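Side-chain contacts in tyrosinase (Aspergillus oryzae, PDB 6JU8), which probably uses a dinuclear copper centre and molecular oxygen to oxidise L-tyrosine and L-dopa to L-dopaquinone in melanin biosynthesis: residues A[105-110]-A[370-375]; A[109-114]-A[145-150]. The protein carries 1 engineered substitution. One frame throughout, in Å; residues are numbered along the deposited sequence.

Interaction 1. Residues A[105-110]-A[370-375]; sequences TWHRVY and PIFWLH. With CU (copper (II) ion), chain C.
Tyr110 meets the outer end of the Trp373 indole and the rim of Phe372. CZ3 of Trp373 lies 3.6 Å above the plane of the Tyr110 ring, over its centre, and CH2 comes within 3.3 Å of Tyr110 CZ. The two ring planes are inclined at 53°. Phe372 approaches rim to rim, its CE1 at 3.6 Å from Tyr110 CE2, with the planes turned 71° apart. Within its own segment, Phe372 CD1 sits over the face of the Trp373 indole, so the three rings form one aromatic cluster. It lies between helices 103-129 and 371-389, two helices of the di-copper core of the tyrosinase fold. The CZ atom of Phe372 also reaches the edge of the His107 imidazole, 4.5 Å from CD2. His107 NE2 binds copper at 2.0 Å; His71, His98 and a water complete this site. Further out, Trp106 puts CE3 over the face of His107 and CH2 over the Tyr110 face opposite Trp373, so that the phenol has an indole atom over each face, Trp106 CH2 offset toward the rim. With CG anti to the backbone N (chi1 -165°), the phenol extends to helix 371-389, and its OH is hydrogen-bonded to Leu67 O. His107 ND1 is hydrogen-bonded to Phe103 O, a second-shell bond that helps fix the rotation of the copper-binding ring.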
ATOM      1  N   THR A 105      31.737  -6.591   7.213  1.00  9.31           N
ATOM      2  CA  THR A 105      32.628  -5.440   7.000  1.00  8.96           C
ATOM      3  C   THR A 105      32.394  -4.796   5.651  1.00  9.51           C
ATOM      4  O   THR A 105      32.429  -3.555   5.524  1.00  9.32           O
ATOM      5  CB  THR A 105      34.099  -5.858   7.193  1.00  9.75           C
ATOM      6  OG1 THR A 105      34.290  -7.048   6.422  1.00 10.06           O
ATOM      7  CG2 THR A 105      34.361  -6.153   8.668  1.00 11.01           C
ATOM      8  N   TRP A 106      32.096  -5.604   4.626  1.00  9.03           N
ATOM      9  CA  TRP A 106      31.707  -4.977   3.343  1.00  9.04           C
ATOM     10  C   TRP A 106      30.522  -4.065   3.571  1.00  8.66           C
ATOM     11  O   TRP A 106      30.480  -2.911   3.110  1.00  9.35           O
ATOM     12  CB  TRP A 106      31.408  -6.078   2.292  1.00  9.71           C
ATOM     13  CG  TRP A 106      31.192  -5.443   0.942  1.00  8.90           C
ATOM     14  CD1 TRP A 106      32.161  -5.236  -0.003  1.00  9.85           C
ATOM     15  CD2 TRP A 106      29.979  -4.931   0.404  1.00  9.00           C
ATOM     16  NE1 TRP A 106      31.625  -4.613  -1.119  1.00  9.44           N
ATOM     17  CE2 TRP A 106      30.283  -4.417  -0.876  1.00 10.02           C
ATOM     18  CE3 TRP A 106      28.660  -4.835   0.886  1.00  9.24           C
ATOM     19  CZ2 TRP A 106      29.314  -3.823  -1.689  1.00  9.94           C
ATOM     20  CZ3 TRP A 106      27.704  -4.253   0.072  1.00  8.61           C
ATOM     21  CH2 TRP A 106      28.028  -3.745  -1.205  1.00 10.53           C
ATOM     22  N   HIS A 107      29.496  -4.561   4.290  1.00  8.45           N
ATOM     23  CA  HIS A 107      28.303  -3.742   4.487  1.00  8.38           C
ATOM     24  C   HIS A 107      28.553  -2.577   5.421  1.00  8.44           C
ATOM     25  O   HIS A 107      27.894  -1.530   5.248  1.00  9.26           O
ATOM     26  CB  HIS A 107      27.137  -4.619   4.975  1.00  8.83           C
ATOM     27  CG  HIS A 107      26.590  -5.488   3.893  1.00  9.40           C
ATOM     28  ND1 HIS A 107      27.100  -6.737   3.558  1.00  9.65           N
ATOM     29  CD2 HIS A 107      25.574  -5.290   3.021  1.00  9.80           C
ATOM     30  CE1 HIS A 107      26.399  -7.254   2.548  1.00  9.81           C
ATOM     31  NE2 HIS A 107      25.470  -6.387   2.192  1.00 10.59           N
ATOM     32  N   ARG A 108      29.498  -2.661   6.356  1.00  8.79           N
ATOM     33  CA  ARG A 108      29.835  -1.525   7.202  1.00  9.14           C
ATOM     34  C   ARG A 108      30.281  -0.367   6.325  1.00  8.58           C
ATOM     35  O   ARG A 108      29.858   0.784   6.532  1.00 10.14           O
ATOM     36  CB  ARG A 108      30.924  -1.923   8.208  1.00  9.85           C
ATOM     37  CG  ARG A 108      31.417  -0.724   9.043  1.00 10.16           C
ATOM     38  CD  ARG A 108      32.179  -1.173  10.292  1.00 10.32           C
ATOM     39  NE  ARG A 108      31.277  -1.746  11.281  1.00  9.33           N
ATOM     40  CZ  ARG A 108      31.621  -2.413  12.364  1.00 10.04           C
ATOM     41  NH1 ARG A 108      32.890  -2.626  12.703  1.00 11.24           N
ATOM     42  NH2 ARG A 108      30.662  -2.893  13.158  1.00 10.25           N
ATOM     43  N   VAL A 109      31.150  -0.651   5.341  1.00  9.48           N
ATOM     44  CA  VAL A 109      31.621   0.418   4.452  1.00  9.65           C
ATOM     45  C   VAL A 109      30.488   0.915   3.574  1.00  9.26           C
ATOM     46  O   VAL A 109      30.343   2.132   3.340  1.00  9.71           O
ATOM     47  CB  VAL A 109      32.814  -0.066   3.606  1.00 10.22           C
ATOM     48  CG1 VAL A 109      33.316   1.071   2.702  1.00 12.04           C
ATOM     49  CG2 VAL A 109      33.989  -0.564   4.445  1.00 11.67           C
ATOM     50  N   TYR A 110      29.640   0.022   3.066  1.00  8.69           N
ATOM     51  CA  TYR A 110      28.535   0.419   2.177  1.00  9.26           C
ATOM     52  C   TYR A 110      27.594   1.379   2.877  1.00  9.18           C
ATOM     53  O   TYR A 110      27.204   2.402   2.283  1.00  9.86           O
ATOM     54  CB  TYR A 110      27.793  -0.837   1.749  1.00  9.31           C
ATOM     55  CG  TYR A 110      26.847  -0.723   0.579  1.00  8.78           C
ATOM     56  CD1 TYR A 110      27.043   0.153  -0.475  1.00  9.28           C
ATOM     57  CD2 TYR A 110      25.727  -1.561   0.529  1.00  8.88           C
ATOM     58  CE1 TYR A 110      26.167   0.216  -1.548  1.00  9.17           C
ATOM     59  CE2 TYR A 110      24.855  -1.542  -0.555  1.00  8.44           C
ATOM     60  CZ  TYR A 110      25.069  -0.631  -1.583  1.00  9.61           C
ATOM     61  OH  TYR A 110      24.178  -0.640  -2.635  1.00 10.22           O
ATOM     62  N   PRO A 370      14.439   1.780   0.040  1.00  8.79           N
ATOM     63  CA  PRO A 370      15.146   2.597   1.043  1.00  9.34           C
ATOM     64  C   PRO A 370      15.266   1.963   2.417  1.00  8.71           C
ATOM     65  O   PRO A 370      16.169   2.341   3.181  1.00  9.71           O
ATOM     66  CB  PRO A 370      14.280   3.880   1.092  1.00 10.91           C
ATOM     67  CG  PRO A 370      13.745   3.979  -0.319  1.00 10.52           C
ATOM     68  CD  PRO A 370      13.365   2.554  -0.674  1.00  9.56           C
ATOM     69  N   ILE A 371      14.382   1.033   2.811  1.00  8.24           N
ATOM     70  CA  ILE A 371      14.569   0.371   4.097  1.00  8.51           C
ATOM     71  C   ILE A 371      15.831  -0.492   4.140  1.00  8.56           C
ATOM     72  O   ILE A 371      16.326  -0.805   5.231  1.00  9.17           O
ATOM     73  CB  ILE A 371      13.341  -0.467   4.504  1.00  8.70           C
ATOM     74  CG1 ILE A 371      13.325  -0.682   6.024  1.00 10.76           C
ATOM     75  CG2 ILE A 371      13.258  -1.760   3.709  1.00 11.15           C
ATOM     76  CD1 ILE A 371      12.118  -1.437   6.537  1.00 11.37           C
ATOM     77  N   PHE A 372      16.354  -0.912   2.990  1.00  8.22           N
ATOM     78  CA  PHE A 372      17.586  -1.693   2.917  1.00  8.03           C
ATOM     79  C   PHE A 372      18.647  -1.098   3.837  1.00  8.12           C
ATOM     80  O   PHE A 372      19.324  -1.790   4.607  1.00  8.40           O
ATOM     81  CB  PHE A 372      18.106  -1.711   1.472  1.00  8.51           C
ATOM     82  CG  PHE A 372      19.458  -2.366   1.328  1.00  8.52           C
ATOM     83  CD1 PHE A 372      20.618  -1.615   1.484  1.00  8.99           C
ATOM     84  CD2 PHE A 372      19.549  -3.726   1.037  1.00  9.24           C
ATOM     85  CE1 PHE A 372      21.860  -2.230   1.366  1.00  9.64           C
ATOM     86  CE2 PHE A 372      20.770  -4.339   0.898  1.00  9.40           C
ATOM     87  CZ  PHE A 372      21.918  -3.571   1.058  1.00  9.98           C
ATOM     88  N   TRP A 373      18.850   0.209   3.732  1.00  8.36           N
ATOM     89  CA  TRP A 373      19.958   0.869   4.403  1.00  8.83           C
ATOM     90  C   TRP A 373      19.731   0.948   5.903  1.00  8.85           C
ATOM     91  O   TRP A 373      20.675   0.924   6.681  1.00  8.64           O
ATOM     92  CB  TRP A 373      20.088   2.273   3.800  1.00  9.00           C
ATOM     93  CG  TRP A 373      20.132   2.261   2.296  1.00  9.06           C
ATOM     94  CD1 TRP A 373      19.075   2.425   1.436  1.00  9.75           C
ATOM     95  CD2 TRP A 373      21.296   2.097   1.466  1.00  9.38           C
ATOM     96  NE1 TRP A 373      19.505   2.354   0.128  1.00 10.57           N
ATOM     97  CE2 TRP A 373      20.871   2.163   0.127  1.00  9.92           C
ATOM     98  CE3 TRP A 373      22.668   1.901   1.730  1.00  9.15           C
ATOM     99  CZ2 TRP A 373      21.759   2.046  -0.941  1.00 11.38           C
ATOM    100  CZ3 TRP A 373      23.550   1.780   0.663  1.00 10.49           C
ATOM    101  CH2 TRP A 373      23.092   1.851  -0.674  1.00 11.23           C
ATOM    102  N   LEU A 374      18.462   1.064   6.290  1.00  9.09           N
ATOM    103  CA  LEU A 374      18.093   1.106   7.717  1.00  8.68           C
ATOM    104  C   LEU A 374      18.245  -0.253   8.367  1.00  7.95           C
ATOM    105  O   LEU A 374      18.735  -0.358   9.498  1.00  8.78           O
ATOM    106  CB  LEU A 374      16.655   1.615   7.831  1.00 10.46           C
ATOM    107  CG  LEU A 374      16.332   2.936   7.141  1.00  9.90           C
ATOM    108  CD1 LEU A 374      14.861   3.278   7.349  1.00 11.94           C
ATOM    109  CD2 LEU A 374      17.227   4.082   7.599  1.00 12.43           C
ATOM    110  N   HIS A 375      17.884  -1.288   7.618  1.00  7.91           N
ATOM    111  CA  HIS A 375      18.177  -2.666   8.036  1.00  8.41           C
ATOM    112  C   HIS A 375      19.675  -2.862   8.205  1.00  8.14           C
ATOM    113  O   HIS A 375      20.159  -3.353   9.242  1.00  8.46           O
ATOM    114  CB  HIS A 375      17.607  -3.619   6.978  1.00  8.45           C
ATOM    115  CG  HIS A 375      17.850  -5.064   7.246  1.00  8.06           C
ATOM    116  ND1 HIS A 375      17.697  -5.636   8.490  1.00  9.08           N
ATOM    117  CD2 HIS A 375      18.180  -6.063   6.370  1.00  9.62           C
ATOM    118  CE1 HIS A 375      17.958  -6.935   8.368  1.00  9.29           C
ATOM    119  NE2 HIS A 375      18.256  -7.231   7.104  1.00  9.85           N
TER
HETATM  120 CU    CU C 501      24.228  -7.196   0.854  0.51 14.86          CU
HETATM  121  O   HOH W   1      22.496  -7.415   1.672  1.00 22.12           O

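Interaction 2. Residues A[109-114]-A[145-150]; sequences VYVTLY and WRLPYW
Leu147 reaches helix 103-129 with both of its methyls, CD2 at 3.6 Å from Val111 CG1 and CD1 at 4.0 Å from Tyr114 CE2. It belongs to an extended segment that starts where helix 135-144 ends. Trp145, the first residue to leave helical geometry, has the backbone N of Leu147 over one face of its indole, offset toward the rim, and packs on Ile118 and Met122, farther along helix 103-129. NH1 of Arg146 donates a hydrogen bond to Trp145 O (2.7 Å), which lies in the guanidinium plane; the nitrogen stands 43° out of the carbonyl plane. At Leu147 the backbone N is hydrogen-bonded to Glu115 OE1 of helix 103-129. CG lies anti to that N (chi1 -178°), which places both methyls against helix 103-129, where the side chain crosses those of Val111 and Tyr114 at roughly right angles. Phe46 of helix 41-55 touches both Leu147 and Pro148. Tyr149 then packs on helix 371-389. Between the two segments the side-chain contact is wholly apolar and buried, implying that it rests on shape and exclusion of water; the directional bond nearby is that from Leu147 N to Glu115 OE1.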
ATOM      1  N   VAL A 109      31.150  -0.651   5.341  1.00  9.48           N
ATOM      2  CA  VAL A 109      31.621   0.418   4.452  1.00  9.65           C
ATOM      3  C   VAL A 109      30.488   0.915   3.574  1.00  9.26           C
ATOM      4  O   VAL A 109      30.343   2.132   3.340  1.00  9.71           O
ATOM      5  CB  VAL A 109      32.814  -0.066   3.606  1.00 10.22           C
ATOM      6  CG1 VAL A 109      33.316   1.071   2.702  1.00 12.04           C
ATOM      7  CG2 VAL A 109      33.989  -0.564   4.445  1.00 11.67           C
ATOM      8  N   TYR A 110      29.640   0.022   3.066  1.00  8.69           N
ATOM      9  CA  TYR A 110      28.535   0.419   2.177  1.00  9.26           C
ATOM     10  C   TYR A 110      27.594   1.379   2.877  1.00  9.18           C
ATOM     11  O   TYR A 110      27.204   2.402   2.283  1.00  9.86           O
ATOM     12  CB  TYR A 110      27.793  -0.837   1.749  1.00  9.31           C
ATOM     13  CG  TYR A 110      26.847  -0.723   0.579  1.00  8.78           C
ATOM     14  CD1 TYR A 110      27.043   0.153  -0.475  1.00  9.28           C
ATOM     15  CD2 TYR A 110      25.727  -1.561   0.529  1.00  8.88           C
ATOM     16  CE1 TYR A 110      26.167   0.216  -1.548  1.00  9.17           C
ATOM     17  CE2 TYR A 110      24.855  -1.542  -0.555  1.00  8.44           C
ATOM     18  CZ  TYR A 110      25.069  -0.631  -1.583  1.00  9.61           C
ATOM     19  OH  TYR A 110      24.178  -0.640  -2.635  1.00 10.22           O
ATOM     20  N   VAL A 111      27.225   1.066   4.125  1.00  9.48           N
ATOM     21  CA  VAL A 111      26.307   1.947   4.868  1.00  9.70           C
ATOM     22  C   VAL A 111      26.959   3.311   5.109  1.00  8.90           C
ATOM     23  O   VAL A 111      26.293   4.346   5.017  1.00 10.80           O
ATOM     24  CB  VAL A 111      25.906   1.291   6.191  1.00  9.19           C
ATOM     25  CG1 VAL A 111      25.126   2.266   7.094  1.00 10.18           C
ATOM     26  CG2 VAL A 111      25.053   0.051   5.936  1.00 11.25           C
ATOM     27  N   THR A 112      28.261   3.329   5.382  1.00 10.17           N
ATOM     28  CA  THR A 112      28.976   4.581   5.611  1.00  9.42           C
ATOM     29  C   THR A 112      29.032   5.406   4.330  1.00  9.98           C
ATOM     30  O   THR A 112      28.905   6.637   4.369  1.00 10.29           O
ATOM     31  CB  THR A 112      30.402   4.278   6.092  1.00 12.84           C
ATOM     32  OG1 THR A 112      30.317   3.638   7.373  1.00 18.78           O
ATOM     33  CG2 THR A 112      31.224   5.545   6.290  1.00 18.79           C
ATOM     34  N   LEU A 113      29.201   4.782   3.172  1.00  9.50           N
ATOM     35  CA  LEU A 113      29.147   5.511   1.904  1.00  9.59           C
ATOM     36  C   LEU A 113      27.811   6.242   1.776  1.00 10.15           C
ATOM     37  O   LEU A 113      27.759   7.417   1.420  1.00 10.82           O
ATOM     38  CB  LEU A 113      29.351   4.538   0.736  1.00 10.43           C
ATOM     39  CG  LEU A 113      28.991   5.004  -0.663  1.00  9.49           C
ATOM     40  CD1 LEU A 113      29.836   6.203  -1.098  1.00 12.02           C
ATOM     41  CD2 LEU A 113      29.128   3.880  -1.688  1.00 10.15           C
ATOM     42  N   TYR A 114      26.713   5.528   2.023  1.00  9.74           N
ATOM     43  CA  TYR A 114      25.372   6.113   1.881  1.00  9.97           C
ATOM     44  C   TYR A 114      25.214   7.298   2.830  1.00  9.36           C
ATOM     45  O   TYR A 114      24.747   8.361   2.430  1.00 10.78           O
ATOM     46  CB  TYR A 114      24.350   5.057   2.213  1.00 10.15           C
ATOM     47  CG  TYR A 114      22.886   5.316   1.993  1.00 10.18           C
ATOM     48  CD1 TYR A 114      22.349   5.530   0.736  1.00 10.58           C
ATOM     49  CD2 TYR A 114      22.011   5.287   3.082  1.00  9.37           C
ATOM     50  CE1 TYR A 114      20.993   5.745   0.535  1.00 10.94           C
ATOM     51  CE2 TYR A 114      20.657   5.476   2.892  1.00  9.52           C
ATOM     52  CZ  TYR A 114      20.154   5.708   1.629  1.00 10.56           C
ATOM     53  OH  TYR A 114      18.803   5.874   1.465  1.00 10.34           O
ATOM     54  N   TRP A 145      23.709  14.785  12.710  1.00 12.75           N
ATOM     55  CA  TRP A 145      22.934  13.726  12.094  1.00 12.55           C
ATOM     56  C   TRP A 145      23.786  12.528  11.706  1.00 10.73           C
ATOM     57  O   TRP A 145      24.881  12.696  11.176  1.00 12.63           O
ATOM     58  CB  TRP A 145      22.225  14.224  10.836  1.00 13.39           C
ATOM     59  CG  TRP A 145      21.439  13.160  10.144  1.00 12.74           C
ATOM     60  CD1 TRP A 145      20.139  12.807  10.414  1.00 12.04           C
ATOM     61  CD2 TRP A 145      21.899  12.320   9.080  1.00 12.02           C
ATOM     62  NE1 TRP A 145      19.780  11.784   9.552  1.00 11.59           N
ATOM     63  CE2 TRP A 145      20.829  11.472   8.736  1.00 11.82           C
ATOM     64  CE3 TRP A 145      23.117  12.207   8.381  1.00 12.36           C
ATOM     65  CZ2 TRP A 145      20.949  10.527   7.716  1.00 12.13           C
ATOM     66  CZ3 TRP A 145      23.231  11.268   7.377  1.00 12.02           C
ATOM     67  CH2 TRP A 145      22.143  10.434   7.064  1.00 13.40           C
ATOM     68  N   ARG A 146      23.240  11.337  11.940  1.00 11.24           N
ATOM     69  CA  ARG A 146      23.864  10.118  11.432  1.00 10.37           C
ATOM     70  C   ARG A 146      22.732   9.238  10.901  1.00 10.55           C
ATOM     71  O   ARG A 146      21.552   9.458  11.246  1.00 11.06           O
ATOM     72  CB  ARG A 146      24.652   9.391  12.521  1.00 11.45           C
ATOM     73  CG  ARG A 146      25.904  10.156  12.974  1.00 11.94           C
ATOM     74  CD  ARG A 146      26.904  10.221  11.833  1.00 11.62           C
ATOM     75  NE  ARG A 146      28.207  10.825  12.162  1.00 11.98           N
ATOM     76  CZ  ARG A 146      28.468  12.129  12.205  1.00 12.55           C
ATOM     77  NH1 ARG A 146      27.488  13.008  11.984  1.00 12.97           N
ATOM     78  NH2 ARG A 146      29.689  12.554  12.484  1.00 15.74           N
ATOM     79  N   LEU A 147      23.062   8.261  10.077  1.00 10.01           N
ATOM     80  CA  LEU A 147      21.979   7.461   9.486  1.00 10.58           C
ATOM     81  C   LEU A 147      21.272   6.683  10.592  1.00  9.17           C
ATOM     82  O   LEU A 147      21.900   5.897  11.300  1.00 10.33           O
ATOM     83  CB  LEU A 147      22.572   6.469   8.473  1.00 10.33           C
ATOM     84  CG  LEU A 147      21.534   5.600   7.744  1.00 10.69           C
ATOM     85  CD1 LEU A 147      20.712   6.446   6.764  1.00 12.33           C
ATOM     86  CD2 LEU A 147      22.196   4.430   7.033  1.00 11.73           C
ATOM     87  N   PRO A 148      19.978   6.847  10.763  1.00  9.34           N
ATOM     88  CA  PRO A 148      19.278   6.038  11.775  1.00 10.44           C
ATOM     89  C   PRO A 148      19.227   4.558  11.433  1.00  9.50           C
ATOM     90  O   PRO A 148      19.326   4.153  10.275  1.00 10.88           O
ATOM     91  CB  PRO A 148      17.865   6.609  11.761  1.00 13.47           C
ATOM     92  CG  PRO A 148      18.005   7.969  11.143  1.00 14.42           C
ATOM     93  CD  PRO A 148      19.080   7.804  10.094  1.00 11.74           C
ATOM     94  N   TYR A 149      19.050   3.741  12.484  1.00  9.25           N
ATOM     95  CA  TYR A 149      18.912   2.295  12.298  1.00  8.97           C
ATOM     96  C   TYR A 149      17.479   1.870  12.572  1.00  8.75           C
ATOM     97  O   TYR A 149      16.787   2.444  13.425  1.00  9.55           O
ATOM     98  CB  TYR A 149      19.925   1.497  13.143  1.00  9.78           C
ATOM     99  CG  TYR A 149      19.717   1.596  14.635  1.00  8.67           C
ATOM    100  CD1 TYR A 149      18.887   0.694  15.301  1.00  9.37           C
ATOM    101  CD2 TYR A 149      20.364   2.581  15.373  1.00  8.91           C
ATOM    102  CE1 TYR A 149      18.692   0.770  16.672  1.00 10.94           C
ATOM    103  CE2 TYR A 149      20.171   2.680  16.750  1.00 10.03           C
ATOM    104  CZ  TYR A 149      19.340   1.775  17.386  1.00 10.82           C
ATOM    105  OH  TYR A 149      19.146   1.885  18.750  1.00 12.14           O
ATOM    106  N   TRP A 150      17.058   0.816  11.856  1.00  8.28           N
ATOM    107  CA  TRP A 150      15.783   0.171  12.177  1.00  8.01           C
ATOM    108  C   TRP A 150      16.006  -1.001  13.120  1.00  8.69           C
ATOM    109  O   TRP A 150      16.619  -2.007  12.749  1.00  9.38           O
ATOM    110  CB  TRP A 150      15.111  -0.320  10.897  1.00  8.80           C
ATOM    111  CG  TRP A 150      13.916  -1.196  11.156  1.00  8.80           C
ATOM    112  CD1 TRP A 150      12.927  -0.997  12.072  1.00  9.28           C
ATOM    113  CD2 TRP A 150      13.619  -2.414  10.453  1.00  9.21           C
ATOM    114  NE1 TRP A 150      12.024  -2.035  11.993  1.00 10.07           N
ATOM    115  CE2 TRP A 150      12.424  -2.914  11.018  1.00  8.86           C
ATOM    116  CE3 TRP A 150      14.252  -3.133   9.435  1.00  8.53           C
ATOM    117  CZ2 TRP A 150      11.831  -4.102  10.585  1.00  9.80           C
ATOM    118  CZ3 TRP A 150      13.667  -4.318   9.008  1.00 10.52           C
ATOM    119  CH2 TRP A 150      12.474  -4.790   9.587  1.00  9.99           C
TER

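Interactions 1 and 2 lie side by side in the core of the tyrosinase central domain, their centres about 7 Å apart. Both start on helix 103-129, where 105-110 and 109-114 overlap at Val109 and Tyr110. Along the chain, 145-150 follows soon after, while 370-375 comes more than 200 residues later, on helix 371-389. These two later segments also meet each other: Leu374 O is 3.1 Å from Trp150 N, a probable backbone hydrogen bond. A ring stack of Trp373 on Tyr114, with Trp373 CG 3.3 Å from Tyr114 CE2, joins 370-375 to 109-114. Interaction 1 reaches copper through His107; interaction 2 extends the apolar packing behind it, Val111 touching His376, a ligand of the other copper.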